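Local structure of beta-1,4-galactanase (Humicola insolens, 1HJQ) at residues E135-L140 with V177-G182. The protein hydrolyses beta-1,4-linked galactosidic bonds in type I arabinogalactans as a glycoside hydrolase of family 53. Sequence-based numbering, arbitrary orientation.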
loop_
_atom_site.group_PDB
_atom_site.type_symbol
_atom_site.label_atom_id
_atom_site.label_comp_id
_atom_site.label_asym_id
_atom_site.label_seq_id
_atom_site.Cartn_x
_atom_site.Cartn_y
_atom_site.Cartn_z
ATOM N N GLU A 135 -7.295 -1.201 -0.666
ATOM C CA GLU A 135 -8.142 -1.764 0.383
ATOM C C GLU A 135 -9.571 -1.894 -0.146
ATOM O O GLU A 135 -10.517 -1.404 0.474
ATOM C CB GLU A 135 -8.141 -0.869 1.634
ATOM C CG GLU A 135 -6.779 -0.668 2.286
ATOM C CD GLU A 135 -6.873 -0.114 3.713
ATOM O OE1 GLU A 135 -7.592 0.882 3.931
ATOM O OE2 GLU A 135 -6.219 -0.671 4.620
ATOM N N ILE A 136 -9.716 -2.549 -1.296
ATOM C CA ILE A 136 -11.021 -2.726 -1.919
ATOM C C ILE A 136 -11.869 -3.859 -1.328
ATOM O O ILE A 136 -12.638 -4.494 -2.042
ATOM C CB ILE A 136 -10.876 -2.943 -3.446
ATOM C CG1 ILE A 136 -9.970 -4.151 -3.732
ATOM C CG2 ILE A 136 -10.304 -1.685 -4.085
ATOM C CD1 ILE A 136 -9.755 -4.453 -5.225
ATOM N N THR A 137 -11.748 -4.083 -0.021
ATOM C CA THR A 137 -12.501 -5.134 0.659
ATOM C C THR A 137 -14.008 -5.044 0.426
ATOM O O THR A 137 -14.684 -6.066 0.317
ATOM C CB THR A 137 -12.276 -5.096 2.167
ATOM O OG1 THR A 137 -10.876 -4.973 2.441
ATOM C CG2 THR A 137 -12.806 -6.361 2.797
ATOM N N GLN A 138 -14.538 -3.826 0.386
ATOM C CA GLN A 138 -15.966 -3.640 0.143
ATOM C C GLN A 138 -16.147 -3.218 -1.311
ATOM O O GLN A 138 -17.115 -2.536 -1.664
ATOM C CB GLN A 138 -16.556 -2.569 1.070
ATOM C CG GLN A 138 -16.545 -2.925 2.557
ATOM C CD GLN A 138 -17.085 -4.328 2.843
ATOM O OE1 GLN A 138 -18.198 -4.677 2.444
ATOM N NE2 GLN A 138 -16.290 -5.135 3.545
ATOM N N GLY A 139 -15.196 -3.626 -2.147
ATOM C CA GLY A 139 -15.262 -3.293 -3.556
ATOM C C GLY A 139 -14.637 -1.947 -3.887
ATOM O O GLY A 139 -13.977 -1.335 -3.046
ATOM N N LEU A 140 -14.856 -1.493 -5.119
ATOM C CA LEU A 140 -14.317 -0.224 -5.592
ATOM C C LEU A 140 -15.300 0.420 -6.553
ATOM O O LEU A 140 -16.293 -0.195 -6.934
ATOM C CB LEU A 140 -12.990 -0.445 -6.322
ATOM C CG LEU A 140 -13.038 -1.148 -7.684
ATOM C CD1 LEU A 140 -11.686 -1.036 -8.357
ATOM C CD2 LEU A 140 -13.418 -2.605 -7.523
ATOM N N VAL A 177 -3.806 -7.178 -5.831
ATOM C CA VAL A 177 -5.148 -6.879 -5.345
ATOM C C VAL A 177 -4.919 -6.623 -3.862
ATOM O O VAL A 177 -4.350 -7.456 -3.155
ATOM C CB VAL A 177 -6.125 -8.058 -5.555
ATOM C CG1 VAL A 177 -7.428 -7.795 -4.790
ATOM C CG2 VAL A 177 -6.425 -8.212 -7.044
ATOM N N HIS A 178 -5.343 -5.448 -3.412
ATOM C CA HIS A 178 -5.142 -5.012 -2.038
ATOM C C HIS A 178 -6.415 -4.965 -1.201
ATOM O O HIS A 178 -7.376 -4.270 -1.537
ATOM C CB HIS A 178 -4.460 -3.635 -2.069
ATOM C CG HIS A 178 -4.287 -3.000 -0.725
ATOM N ND1 HIS A 178 -4.287 -3.723 0.448
ATOM C CD2 HIS A 178 -4.080 -1.709 -0.373
ATOM C CE1 HIS A 178 -4.091 -2.903 1.467
ATOM N NE2 HIS A 178 -3.962 -1.677 0.995
ATOM N N LEU A 179 -6.403 -5.720 -0.107
ATOM C CA LEU A 179 -7.523 -5.791 0.826
ATOM C C LEU A 179 -6.989 -5.414 2.197
ATOM O O LEU A 179 -5.805 -5.601 2.466
ATOM C CB LEU A 179 -8.076 -7.216 0.881
ATOM C CG LEU A 179 -9.183 -7.674 -0.070
ATOM C CD1 LEU A 179 -8.911 -7.228 -1.476
ATOM C CD2 LEU A 179 -9.287 -9.187 0.004
ATOM N N ASP A 180 -7.845 -4.882 3.062
ATOM C CA ASP A 180 -7.414 -4.516 4.408
ATOM C C ASP A 180 -7.638 -5.734 5.307
ATOM O O ASP A 180 -8.072 -6.779 4.823
ATOM C CB ASP A 180 -8.202 -3.292 4.912
ATOM C CG ASP A 180 -9.599 -3.643 5.435
ATOM O OD1 ASP A 180 -10.354 -4.363 4.741
ATOM O OD2 ASP A 180 -9.939 -3.175 6.549
ATOM N N ASN A 181 -7.331 -5.612 6.596
ATOM C CA ASN A 181 -7.505 -6.708 7.552
ATOM C C ASN A 181 -6.930 -8.055 7.121
ATOM O O ASN A 181 -7.613 -9.070 7.185
ATOM C CB ASN A 181 -8.984 -6.892 7.883
ATOM C CG ASN A 181 -9.555 -5.729 8.660
ATOM O OD1 ASN A 181 -8.851 -5.076 9.432
ATOM N ND2 ASN A 181 -10.839 -5.473 8.479
ATOM N N GLY A 182 -5.672 -8.065 6.697
ATOM C CA GLY A 182 -5.039 -9.295 6.266
ATOM C C GLY A 182 -5.032 -10.369 7.326
ATOM O O GLY A 182 -4.832 -11.541 7.015
#
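Glu135, Ile136 and Thr137 pack against His178, Leu179 and Asp180 in a largely buried active-site contact, where the loop following barrel strand 129-132 meets the C-terminal end of the neighbouring parallel strand 174-179. One backbone hydrogen bond ties the two: Ile136 N gives to His178 O at 2.9 Å, lying in the carbonyl plane with a C=O...N angle of 159°, though bent at the hydrogen (144°). Beside this bond the apolar evidence is modest: Ile136 CG1 lies 4.0 Å from Leu179 CD1, and the Ile136 end touches Val177 CG1, both on the flank that helices 150-165 and 185-198 cover. Further along the loop, Thr137 OG1 is placed as the donor to Asp180 OD1, the two side chains crossing at about a right angle, but the modelled 2.4 Å is too short to trust and the exact geometry of this bond is doubtful.

Glu135, probably the proton donor, runs alongside His178, both side chains pointing the same way. Its backbone N sits 3.2 Å above one face of the imidazole, offset toward the rim, while Glu135 CG approaches His178 NE2 to 3.3 Å. A His178 chi1 of 175°, CG opposite the backbone N, carries the ring alongside this glutamate, and NE2 hydrogen-bonds Glu245, the likely nucleophile. Replacing His178 by alanine is likely to leave Glu245 without this partner and open a gap beside Glu135 CG, letting the acid shift. Glu135 OE2 is also hydrogen-bonded to the Ser212 hydroxyl (OG), and lies 3.3 Å from Asp180 CB. A probable proton donor after strand 129-132 and a likely nucleophile closing strand 240-245, both at the C-terminal mouth of an eight-stranded TIM barrel, are the hallmark of clan GH-A glycosidases.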